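Local coordinates for probable endonuclease 4 (Thermotoga maritima, PDB 4HNO), which probably cleaves phosphodiester bonds at apurinic or apyrimidinic sites in damaged DNA, as a metal-dependent endonuclease of base excision repair, at residues A[165-170]-A[174-179]; A[203-206]-A[210-213]; A[222-225]-A[229-232]; A[149-152]-A[157-160]. One frame throughout, in Å; residues are numbered along the deposited sequence. Where two conformers were deposited one is given.

The four contacts follow one another along the second half of a TIM barrel, in series without nesting or crossing. From the N terminus, contact 4 comes first and closes the loop around strand 155-156, between strand 143-147 and helix 160-169. Contact 1 closes the turn that leads from that helix into strand 176-181. Contact 2 closes the end of helix 195-208 before strand 214-222, and contact 3 closes the loop that follows this strand. Contacts 1 and 2 touch through R213. Contacts 3 and 4 meet at the metal site, where K152 and S150 lie against 229-232. L160 of contact 4 packs on I205 of contact 2.

Contact 1 (A[165-170]-A[174-179]); sequences KIRDLV and DRVAIT
R167 and V176 meet where a helix of the TIM barrel turns back into the next barrel strand. Helix 160-169 lies outside, and strand 176-181 belongs to the barrel wall. R167 NE donates to the backbone O of V176 at 2.8 Å, with an N-H...O angle of 159°. The nitrogen stands above the carbonyl plane of V176, and the oxygen lies at the guanidinium edge, somewhat tilted from its plane. The apolar part of the arginine is used as well. Its CG lies 3.9 Å from V176 CG1, as the two side chains slide past each other in opposite directions. The chain of R167 is extended from CG to NE, with CG anti to the backbone N (chi1 175°). This shape carries the guanidinium past the valine to the strand backbone.

V170, just past the end of the helix, completes the apolar contact. V176 thus meets R167 with one methyl and V170 with the other. I166 and V176 both pack on L146 of strand 143-147, and V170 reaches L136 of helix 121-136.

A second backbone carbonyl also holds the arginine: R167 NH2 donates to the O of R173, just before segment 174-179. The carboxylate of D174 is near but not bonded: its OD1 is 4.6 Å from R167 NH2, beyond a salt bridge, so any attraction is probably modest. The O of V176 has a second donor, R213 NH1. On the apolar side V170 CG1 rests against V176 CG2 at 3.9 Å.

Contact 2 (A[203-206]-A[210-213]); sequences NEIE and GLER
The backbone NH of G210 turns in under the end of helix 195-208, donating to I205 O at 3.0 Å and weakly to E206 O at 3.1 Å. The first bond is bent, with an N-H...O angle of 133°. One NH therefore serves two successive carbonyls as the chain leaves the helix. G210 has a positive phi of 87°, a conformation that glycine adopts readily.

E206 secures the next residue. Its OE1 accepts from the backbone N of L211 at 2.9 Å, and the donor arrives nearly along the C-O axis of the carboxylate. CG of E206 is anti to the backbone N, and the chain then bends at chi2 (67°). That bend brings the carboxylate round to the chain after the helix. The same OE1 lies 3.7 Å from L211 CB, so the carboxylate also rests against the leucine.

On the buried side I205 CG2 touches L211 CD2 at 3.7 Å. The two side chains cross at about a right angle. Further on, R213 grips E212 side-on, using NE and NH2 for one carboxylate oxygen each. The NH2 bond to E212 OE2 is nearly straight, and it uses the syn lone pair. K215 NZ makes a second salt bridge to that oxygen.

This is the C-terminal end of a TIM-barrel helix, where the chain turns into the next barrel strand, 214-222. The contact joins helix 195-208 to the short 3-10 segment 211-213, just ahead of that strand. I205 packs on L160 of helix 160-169, while R213 bonds to the backbone of neighbouring strand 176-181.

Contact 3 (A[222-225]-A[229-232]); sequences SKYP and AKDR. With MN (manganese (II) ion), chain C.
The backbone O of R232 receives the NH of K223 at 2.9 Å, in a nearly straight bond with an N-H...O angle of 174°. It joins the two arms of the loop that follows strand 214-222. A water adds a second link. It accepts from R232 N and also bonds to S222 OG, each at 2.9 Å. S222 OG in turn accepts from the backbone N of Y224, which makes an ST turn. The hydroxyl is anti to the backbone N of its own residue (chi1 -179°), beside the carbonyl carbon, and from there it can reach the NH two residues on.

The ring of Y224 meets two side chains of the other arm. K230 lies over one face: its CG is 3.7 Å from the ring centroid and 15° off the normal, a CH-pi contact. This CG is anti to the carbonyl carbon of K230, a position that puts it over the ring. K230 NZ is too distant for more than a weak cation-pi attraction. R232 meets the ring at its edge, with CB 3.7 Å from Y224 CE1. The guanidinium of R232 is turned steeply to the ring plane. It bonds back through NH1 to the O of D231.

D231 points away from 222-225 and binds the manganese ion through OD2 at 2.0 Å. H184 and H233 bind the same metal, and zinc is also seen at this site. The two ends of the loop are thus tied together beside a metal ligand. The contact lies between strands 214-222 and 233-234, with S222 packed on helix 182-187 and K223 NZ salt-bridged to E234.

Contact 4 (A[149-152]-A[157-160]); sequences VSQK and GYKL
The ring of Y158 carries Q151 over one face and has K159 NZ at its edge, in plane. Q151 CG sits almost exactly over the ring centre, 3.6 Å from the centroid and 2° off the normal. This is a CH-pi contact. The amide of Q151 continues over the same face, stacked with its plane 14° from that of the ring. Its CD is 3.7 Å from Y158 CE1. The glutamine has CG anti to the backbone N (chi1 -171°), an extended shape that lays the chain along the ring. Y158 CG sits between its backbone N and carbonyl carbon, and the ring stands beside Q151. A water spans the outer ends, accepting from Q151 NE2 at 3.0 Å and bonding weakly to Y158 OH.

The backbones meet deeper in. V149 N donates to G157 O at 3.0 Å, from above the carbonyl plane. V149 O receives a CA-H...O contact from Y158 CA at 3.1 Å. A second water donates to V149 O and Y158 O, although other acceptors compete for its protons. V149 CG2 packs on G157 C at 3.6 Å. G157, with a positive phi, also adopts a backbone conformation that suits glycine.

Q151 is the centre of an inverse gamma turn. The residue before it, S150, faces away from 157-160, bonds through OG to D187 and packs on D231. This is a loop following a barrel strand of a TIM barrel, and here it borders the metal site that contains D231 and H184.

Contact 1 (A[165-170]-A[174-179])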
loop_
_atom_site.group_PDB
_atom_site.type_symbol
_atom_site.label_atom_id
_atom_site.label_comp_id
_atom_site.label_asym_id
_atom_site.label_seq_id
_atom_site.Cartn_x
_atom_site.Cartn_y
_atom_site.Cartn_z
ATOM N N LYS A 165 -8.413 3.455 -14.814
ATOM C CA LYS A 165 -8.694 2.697 -16.025
ATOM C C LYS A 165 -8.793 1.207 -15.699
ATOM O O LYS A 165 -9.661 0.514 -16.220
ATOM C CB LYS A 165 -7.641 2.951 -17.092
ATOM C CG LYS A 165 -7.763 4.291 -17.789
ATOM C CD LYS A 165 -6.692 4.453 -18.868
ATOM C CE LYS A 165 -6.971 5.589 -19.804
ATOM N NZ LYS A 165 -6.705 6.912 -19.190
ATOM N N ILE A 166 -7.885 0.718 -14.865
ATOM C CA ILE A 166 -7.927 -0.672 -14.433
ATOM C C ILE A 166 -9.200 -0.941 -13.643
ATOM O O ILE A 166 -9.971 -1.853 -13.963
ATOM C CB ILE A 166 -6.683 -1.011 -13.569
ATOM C CG1 ILE A 166 -5.404 -0.913 -14.375
ATOM C CG2 ILE A 166 -6.838 -2.407 -12.956
ATOM C CD1 ILE A 166 -4.156 -0.781 -13.514
ATOM N N ARG A 167 -9.407 -0.168 -12.584
ATOM C CA ARG A 167 -10.491 -0.454 -11.677
ATOM C C ARG A 167 -11.829 -0.462 -12.404
ATOM O O ARG A 167 -12.688 -1.320 -12.162
ATOM C CB ARG A 167 -10.511 0.569 -10.544
ATOM C CG ARG A 167 -11.699 0.375 -9.627
ATOM C CD ARG A 167 -11.612 1.202 -8.344
ATOM N NE ARG A 167 -12.738 0.850 -7.533
ATOM C CZ ARG A 167 -13.936 1.377 -7.632
ATOM N NH1 ARG A 167 -14.139 2.435 -8.381
ATOM N NH2 ARG A 167 -14.920 0.848 -6.922
ATOM N N ASP A 168 -12.030 0.502 -13.297
ATOM C CA ASP A 168 -13.329 0.662 -13.914
ATOM C C ASP A 168 -13.668 -0.492 -14.874
ATOM O O ASP A 168 -14.831 -0.689 -15.200
ATOM C CB ASP A 168 -13.426 2.016 -14.603
ATOM C CG ASP A 168 -13.592 3.172 -13.619
ATOM O OD1 ASP A 168 -13.702 2.922 -12.395
ATOM O OD2 ASP A 168 -13.613 4.328 -14.084
ATOM N N LEU A 169 -12.673 -1.275 -15.277
ATOM C CA LEU A 169 -12.900 -2.419 -16.148
ATOM C C LEU A 169 -13.084 -3.736 -15.399
ATOM O O LEU A 169 -13.527 -4.697 -16.007
ATOM C CB LEU A 169 -11.737 -2.573 -17.134
ATOM C CG LEU A 169 -11.696 -1.535 -18.257
ATOM C CD1 LEU A 169 -10.330 -1.543 -18.919
ATOM C CD2 LEU A 169 -12.788 -1.821 -19.282
ATOM N N VAL A 170 -12.721 -3.811 -14.126
ATOM C CA VAL A 170 -12.787 -5.064 -13.376
ATOM C C VAL A 170 -14.229 -5.407 -13.025
ATOM O O VAL A 170 -15.015 -4.531 -12.660
ATOM C CB VAL A 170 -11.913 -4.937 -12.105
ATOM C CG1 VAL A 170 -12.111 -6.074 -11.116
ATOM C CG2 VAL A 170 -10.452 -4.847 -12.494
ATOM N N ASP A 174 -16.133 -3.333 -6.599
ATOM C CA ASP A 174 -16.242 -3.044 -5.178
ATOM C C ASP A 174 -15.124 -3.714 -4.366
ATOM O O ASP A 174 -14.879 -3.349 -3.213
ATOM C CB ASP A 174 -17.601 -3.484 -4.603
ATOM C CG ASP A 174 -18.773 -2.683 -5.118
ATOM O OD1 ASP A 174 -18.557 -1.648 -5.758
ATOM O OD2 ASP A 174 -19.927 -3.077 -4.859
ATOM N N ARG A 175 -14.443 -4.690 -4.967
ATOM C CA ARG A 175 -13.297 -5.334 -4.340
ATOM C C ARG A 175 -11.974 -4.832 -4.905
ATOM O O ARG A 175 -10.949 -5.481 -4.731
ATOM C CB ARG A 175 -13.424 -6.843 -4.414
ATOM C CG ARG A 175 -14.530 -7.371 -3.514
ATOM C CD ARG A 175 -14.763 -8.848 -3.707
ATOM N NE ARG A 175 -13.574 -9.603 -3.349
ATOM C CZ ARG A 175 -13.247 -10.787 -3.853
ATOM N NH1 ARG A 175 -12.149 -11.382 -3.419
ATOM N NH2 ARG A 175 -14.012 -11.369 -4.764
ATOM N N VAL A 176 -11.994 -3.624 -5.474
ATOM C CA VAL A 176 -10.766 -2.935 -5.864
ATOM C C VAL A 176 -10.825 -1.546 -5.238
ATOM O O VAL A 176 -11.790 -0.792 -5.442
ATOM C CB VAL A 176 -10.632 -2.828 -7.379
ATOM C CG1 VAL A 176 -9.346 -2.097 -7.757
ATOM C CG2 VAL A 176 -10.655 -4.203 -8.017
ATOM N N ALA A 177 -9.780 -1.185 -4.513
ATOM C CA ALA A 177 -9.678 0.150 -3.941
ATOM C C ALA A 177 -8.230 0.624 -4.115
ATOM O O ALA A 177 -7.511 0.048 -4.937
ATOM C CB ALA A 177 -10.222 0.192 -2.514
ATOM N N ILE A 178 -7.828 1.676 -3.416
ATOM C CA ILE A 178 -6.620 2.401 -3.745
ATOM C C ILE A 178 -5.752 2.626 -2.514
ATOM O O ILE A 178 -6.239 2.923 -1.418
ATOM C CB ILE A 178 -7.020 3.767 -4.385
ATOM C CG1 ILE A 178 -7.911 3.588 -5.620
ATOM C CG2 ILE A 178 -5.815 4.652 -4.675
ATOM C CD1 ILE A 178 -7.240 2.904 -6.768
ATOM N N THR A 179 -4.441 2.548 -2.744
ATOM C CA THR A 179 -3.409 2.993 -1.811
ATOM C C THR A 179 -2.624 4.116 -2.474
ATOM O O THR A 179 -2.208 3.977 -3.622
ATOM C CB THR A 179 -2.455 1.858 -1.488
ATOM O OG1 THR A 179 -3.199 0.860 -0.787
ATOM C CG2 THR A 179 -1.258 2.310 -0.655
#

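Contact 2 (A[203-206]-A[210-213])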
loop_
_atom_site.group_PDB
_atom_site.type_symbol
_atom_site.label_atom_id
_atom_site.label_comp_id
_atom_site.label_asym_id
_atom_site.label_seq_id
_atom_site.Cartn_x
_atom_site.Cartn_y
_atom_site.Cartn_z
ATOM N N ASN A 203 -8.925 16.134 -5.021
ATOM C CA ASN A 203 -9.922 16.289 -6.066
ATOM C C ASN A 203 -9.816 15.171 -7.098
ATOM O O ASN A 203 -10.821 14.660 -7.585
ATOM C CB ASN A 203 -9.779 17.650 -6.730
ATOM C CG ASN A 203 -10.209 18.775 -5.827
ATOM O OD1 ASN A 203 -10.974 18.577 -4.881
ATOM N ND2 ASN A 203 -9.720 19.967 -6.105
ATOM N N GLU A 204 -8.592 14.810 -7.441
ATOM C CA GLU A 204 -8.361 13.749 -8.398
ATOM C C GLU A 204 -8.866 12.383 -7.865
ATOM O O GLU A 204 -9.546 11.635 -8.567
ATOM C CB GLU A 204 -6.873 13.752 -8.739
ATOM C CG GLU A 204 -6.483 12.843 -9.855
ATOM C CD GLU A 204 -5.035 13.059 -10.317
ATOM O OE1 GLU A 204 -4.509 14.190 -10.402
ATOM O OE2 GLU A 204 -4.429 12.037 -10.592
ATOM N N ILE A 205 -8.557 12.073 -6.610
ATOM C CA ILE A 205 -9.058 10.857 -5.982
ATOM C C ILE A 205 -10.578 10.852 -5.956
ATOM O O ILE A 205 -11.204 9.848 -6.288
ATOM C CB ILE A 205 -8.430 10.680 -4.584
ATOM C CG1 ILE A 205 -6.927 10.399 -4.730
ATOM C CG2 ILE A 205 -9.112 9.548 -3.826
ATOM C CD1 ILE A 205 -6.158 10.427 -3.446
ATOM N N GLU A 206 -11.189 11.958 -5.570
ATOM C CA GLU A 206 -12.630 12.016 -5.505
ATOM C C GLU A 206 -13.261 11.789 -6.877
ATOM O O GLU A 206 -14.275 11.091 -6.990
ATOM C CB GLU A 206 -13.070 13.351 -4.905
ATOM C CG GLU A 206 -14.563 13.562 -4.955
ATOM C CD GLU A 206 -15.389 12.639 -4.090
ATOM O OE1 GLU A 206 -14.860 11.821 -3.301
ATOM O OE2 GLU A 206 -16.620 12.758 -4.218
ATOM N N GLY A 210 -13.691 8.228 -5.930
ATOM C CA GLY A 210 -14.424 8.551 -4.722
ATOM C C GLY A 210 -13.488 8.363 -3.540
ATOM O O GLY A 210 -12.751 7.373 -3.448
ATOM N N LEU A 211 -13.542 9.288 -2.586
ATOM C CA LEU A 211 -12.630 9.231 -1.456
ATOM C C LEU A 211 -12.783 7.974 -0.594
ATOM O O LEU A 211 -11.829 7.548 0.048
ATOM C CB LEU A 211 -12.768 10.483 -0.578
ATOM C CG LEU A 211 -11.893 11.644 -1.033
ATOM C CD1 LEU A 211 -12.267 12.897 -0.285
ATOM C CD2 LEU A 211 -10.419 11.324 -0.819
ATOM N N GLU A 212 -13.961 7.361 -0.576
ATOM C CA GLU A 212 -14.149 6.137 0.190
ATOM C C GLU A 212 -13.184 5.031 -0.263
ATOM O O GLU A 212 -12.877 4.124 0.518
ATOM C CB GLU A 212 -15.603 5.658 0.083
ATOM C CG GLU A 212 -15.898 4.376 0.828
ATOM C CD GLU A 212 -15.530 3.145 0.052
ATOM O OE1 GLU A 212 -15.387 3.243 -1.183
ATOM O OE2 GLU A 212 -15.428 2.052 0.668
ATOM N N ARG A 213 -12.720 5.085 -1.511
ATOM C CA ARG A 213 -11.818 4.062 -2.026
ATOM C C ARG A 213 -10.370 4.236 -1.595
ATOM O O ARG A 213 -9.560 3.334 -1.854
ATOM C CB ARG A 213 -11.911 3.979 -3.550
ATOM C CG ARG A 213 -13.241 3.464 -4.101
ATOM C CD ARG A 213 -13.388 1.961 -3.975
ATOM N NE ARG A 213 -13.814 1.528 -2.669
ATOM C CZ ARG A 213 -14.054 0.259 -2.356
ATOM N NH1 ARG A 213 -13.733 -0.717 -3.193
ATOM N NH2 ARG A 213 -14.595 -0.037 -1.168
#

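Contact 3 (A[222-225]-A[229-232])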
loop_
_atom_site.group_PDB
_atom_site.type_symbol
_atom_site.label_atom_id
_atom_site.label_comp_id
_atom_site.label_asym_id
_atom_site.label_seq_id
_atom_site.Cartn_x
_atom_site.Cartn_y
_atom_site.Cartn_z
ATOM N N SER A 222 11.017 11.059 0.280
ATOM C CA SER A 222 11.755 10.711 -0.921
ATOM C C SER A 222 13.203 11.164 -0.844
ATOM O O SER A 222 13.494 12.281 -0.420
ATOM C CB SER A 222 11.119 11.328 -2.163
ATOM O OG SER A 222 11.874 10.915 -3.291
ATOM N N LYS A 223 14.100 10.307 -1.308
ATOM C CA LYS A 223 15.500 10.681 -1.444
ATOM C C LYS A 223 15.731 11.681 -2.575
ATOM O O LYS A 223 16.825 12.225 -2.671
ATOM C CB LYS A 223 16.375 9.444 -1.644
ATOM C CG LYS A 223 16.528 8.634 -0.369
ATOM C CD LYS A 223 17.575 7.565 -0.453
ATOM C CE LYS A 223 17.747 6.885 0.901
ATOM N NZ LYS A 223 18.590 7.697 1.836
ATOM N N TYR A 224 14.727 11.903 -3.422
ATOM C CA TYR A 224 14.898 12.705 -4.628
ATOM C C TYR A 224 13.829 13.769 -4.729
ATOM O O TYR A 224 12.777 13.699 -4.094
ATOM C CB TYR A 224 14.886 11.801 -5.873
ATOM C CG TYR A 224 16.097 10.897 -5.944
ATOM C CD1 TYR A 224 16.073 9.629 -5.366
ATOM C CD2 TYR A 224 17.268 11.314 -6.523
ATOM C CE1 TYR A 224 17.179 8.794 -5.375
ATOM C CE2 TYR A 224 18.405 10.491 -6.519
ATOM C CZ TYR A 224 18.338 9.225 -5.947
ATOM O OH TYR A 224 19.422 8.373 -5.938
ATOM N N PRO A 225 14.076 14.772 -5.583
ATOM C CA PRO A 225 13.112 15.857 -5.750
ATOM C C PRO A 225 11.827 15.431 -6.449
ATOM O O PRO A 225 11.706 14.340 -7.026
ATOM C CB PRO A 225 13.864 16.864 -6.625
ATOM C CG PRO A 225 15.288 16.548 -6.469
ATOM C CD PRO A 225 15.362 15.073 -6.243
ATOM N N ALA A 229 11.177 10.333 -10.439
ATOM C CA ALA A 229 10.931 8.968 -10.935
ATOM C C ALA A 229 11.985 7.954 -10.472
ATOM O O ALA A 229 12.337 7.064 -11.225
ATOM C CB ALA A 229 10.776 8.968 -12.455
ATOM N N LYS A 230 12.433 8.050 -9.224
ATOM C CA LYS A 230 13.538 7.217 -8.730
ATOM C C LYS A 230 13.139 6.072 -7.803
ATOM O O LYS A 230 13.878 5.098 -7.684
ATOM C CB LYS A 230 14.561 8.080 -7.989
ATOM C CG LYS A 230 15.350 9.005 -8.901
ATOM C CD LYS A 230 16.319 8.254 -9.798
ATOM C CE LYS A 230 17.078 9.198 -10.718
ATOM N NZ LYS A 230 18.150 8.479 -11.449
ATOM N N ASP A 231 12.011 6.197 -7.115
ATOM C CA ASP A 231 11.551 5.205 -6.130
ATOM C C ASP A 231 12.630 4.810 -5.129
ATOM O O ASP A 231 12.992 3.660 -4.982
ATOM C CB ASP A 231 10.974 3.978 -6.793
ATOM C CG ASP A 231 10.133 3.146 -5.837
ATOM O OD1 ASP A 231 9.610 2.105 -6.252
ATOM O OD2 ASP A 231 9.944 3.560 -4.665
ATOM N N ARG A 232 13.088 5.812 -4.394
ATOM C CA ARG A 232 13.962 5.603 -3.249
ATOM C C ARG A 232 13.360 6.324 -2.045
ATOM O O ARG A 232 13.390 7.569 -1.935
ATOM C CB ARG A 232 15.391 6.086 -3.543
ATOM C CG ARG A 232 16.109 5.273 -4.623
ATOM C CD ARG A 232 16.286 3.814 -4.212
ATOM N NE ARG A 232 17.087 3.049 -5.168
ATOM C CZ ARG A 232 16.593 2.391 -6.215
ATOM N NH1 ARG A 232 15.286 2.400 -6.461
ATOM N NH2 ARG A 232 17.408 1.723 -7.022
HETATM MN MN MN C . 8.763 2.325 -3.565
HETATM O O HOH W 1 12.371 8.568 -4.924
#

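Contact 4 (A[149-152]-A[157-160])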
loop_
_atom_site.group_PDB
_atom_site.type_symbol
_atom_site.label_atom_id
_atom_site.label_comp_id
_atom_site.label_asym_id
_atom_site.label_seq_id
_atom_site.Cartn_x
_atom_site.Cartn_y
_atom_site.Cartn_z
ATOM N N VAL A 149 2.643 3.930 -8.319
ATOM C CA VAL A 149 4.036 3.556 -8.426
ATOM C C VAL A 149 4.805 4.682 -9.119
ATOM O O VAL A 149 4.250 5.688 -9.548
ATOM C CB VAL A 149 4.202 2.210 -9.157
ATOM C CG1 VAL A 149 3.577 1.092 -8.330
ATOM C CG2 VAL A 149 3.628 2.262 -10.559
ATOM N N SER A 150 6.105 4.487 -9.237
ATOM C CA SER A 150 6.954 5.440 -9.937
ATOM C C SER A 150 7.041 5.091 -11.422
ATOM O O SER A 150 6.795 3.951 -11.837
ATOM C CB SER A 150 8.333 5.458 -9.299
ATOM O OG SER A 150 8.228 5.718 -7.921
ATOM N N GLN A 151 7.395 6.083 -12.224
ATOM C CA GLN A 151 7.446 5.945 -13.678
ATOM C C GLN A 151 8.810 5.393 -14.081
ATOM O O GLN A 151 9.699 6.134 -14.503
ATOM C CB GLN A 151 7.174 7.283 -14.349
ATOM C CG GLN A 151 6.990 7.168 -15.820
ATOM C CD GLN A 151 6.875 8.491 -16.516
ATOM O OE1 GLN A 151 7.114 9.543 -15.937
ATOM N NE2 GLN A 151 6.526 8.447 -17.786
ATOM N N LYS A 152 8.960 4.094 -13.923
ATOM C CA LYS A 152 10.203 3.392 -14.196
ATOM C C LYS A 152 9.846 2.187 -15.027
ATOM O O LYS A 152 8.862 1.500 -14.762
ATOM C CB LYS A 152 10.880 2.944 -12.905
ATOM C CG LYS A 152 11.176 4.075 -11.943
ATOM C CD LYS A 152 11.619 3.547 -10.602
ATOM C CE LYS A 152 13.005 2.937 -10.679
ATOM N NZ LYS A 152 13.453 2.386 -9.371
ATOM N N GLY A 157 0.657 2.659 -13.447
ATOM C CA GLY A 157 0.138 3.161 -12.193
ATOM C C GLY A 157 0.875 4.349 -11.623
ATOM O O GLY A 157 0.688 4.654 -10.445
ATOM N N TYR A 158 1.679 5.051 -12.425
ATOM C CA TYR A 158 2.347 6.249 -11.935
ATOM C C TYR A 158 1.420 7.468 -11.964
ATOM O O TYR A 158 1.668 8.443 -11.255
ATOM C CB TYR A 158 3.681 6.488 -12.658
ATOM C CG TYR A 158 3.566 6.626 -14.158
ATOM C CD1 TYR A 158 3.400 7.850 -14.780
ATOM C CD2 TYR A 158 3.617 5.489 -14.974
ATOM C CE1 TYR A 158 3.279 7.931 -16.190
ATOM C CE2 TYR A 158 3.499 5.567 -16.356
ATOM C CZ TYR A 158 3.311 6.778 -16.943
ATOM O OH TYR A 158 3.198 6.866 -18.300
ATOM N N LYS A 159 0.364 7.412 -12.778
ATOM C CA LYS A 159 -0.719 8.386 -12.709
ATOM C C LYS A 159 -1.947 7.692 -12.164
ATOM O O LYS A 159 -2.270 6.560 -12.541
ATOM C CB LYS A 159 -1.035 8.970 -14.083
ATOM C CG LYS A 159 0.111 9.751 -14.708
ATOM C CD LYS A 159 0.547 10.933 -13.851
ATOM C CE LYS A 159 1.573 11.782 -14.580
ATOM N NZ LYS A 159 2.747 11.001 -15.050
ATOM N N LEU A 160 -2.685 8.387 -11.310
ATOM C CA LEU A 160 -3.901 7.809 -10.754
ATOM C C LEU A 160 -4.923 7.434 -11.831
ATOM O O LEU A 160 -5.646 6.454 -11.669
ATOM C CB LEU A 160 -4.516 8.746 -9.713
ATOM C CG LEU A 160 -3.655 8.965 -8.468
ATOM C CD1 LEU A 160 -4.322 9.980 -7.553
ATOM C CD2 LEU A 160 -3.410 7.676 -7.703
HETATM O O HOH W 2 2.576 7.786 -8.633
HETATM O O HOH W 3 5.858 5.762 -18.839
#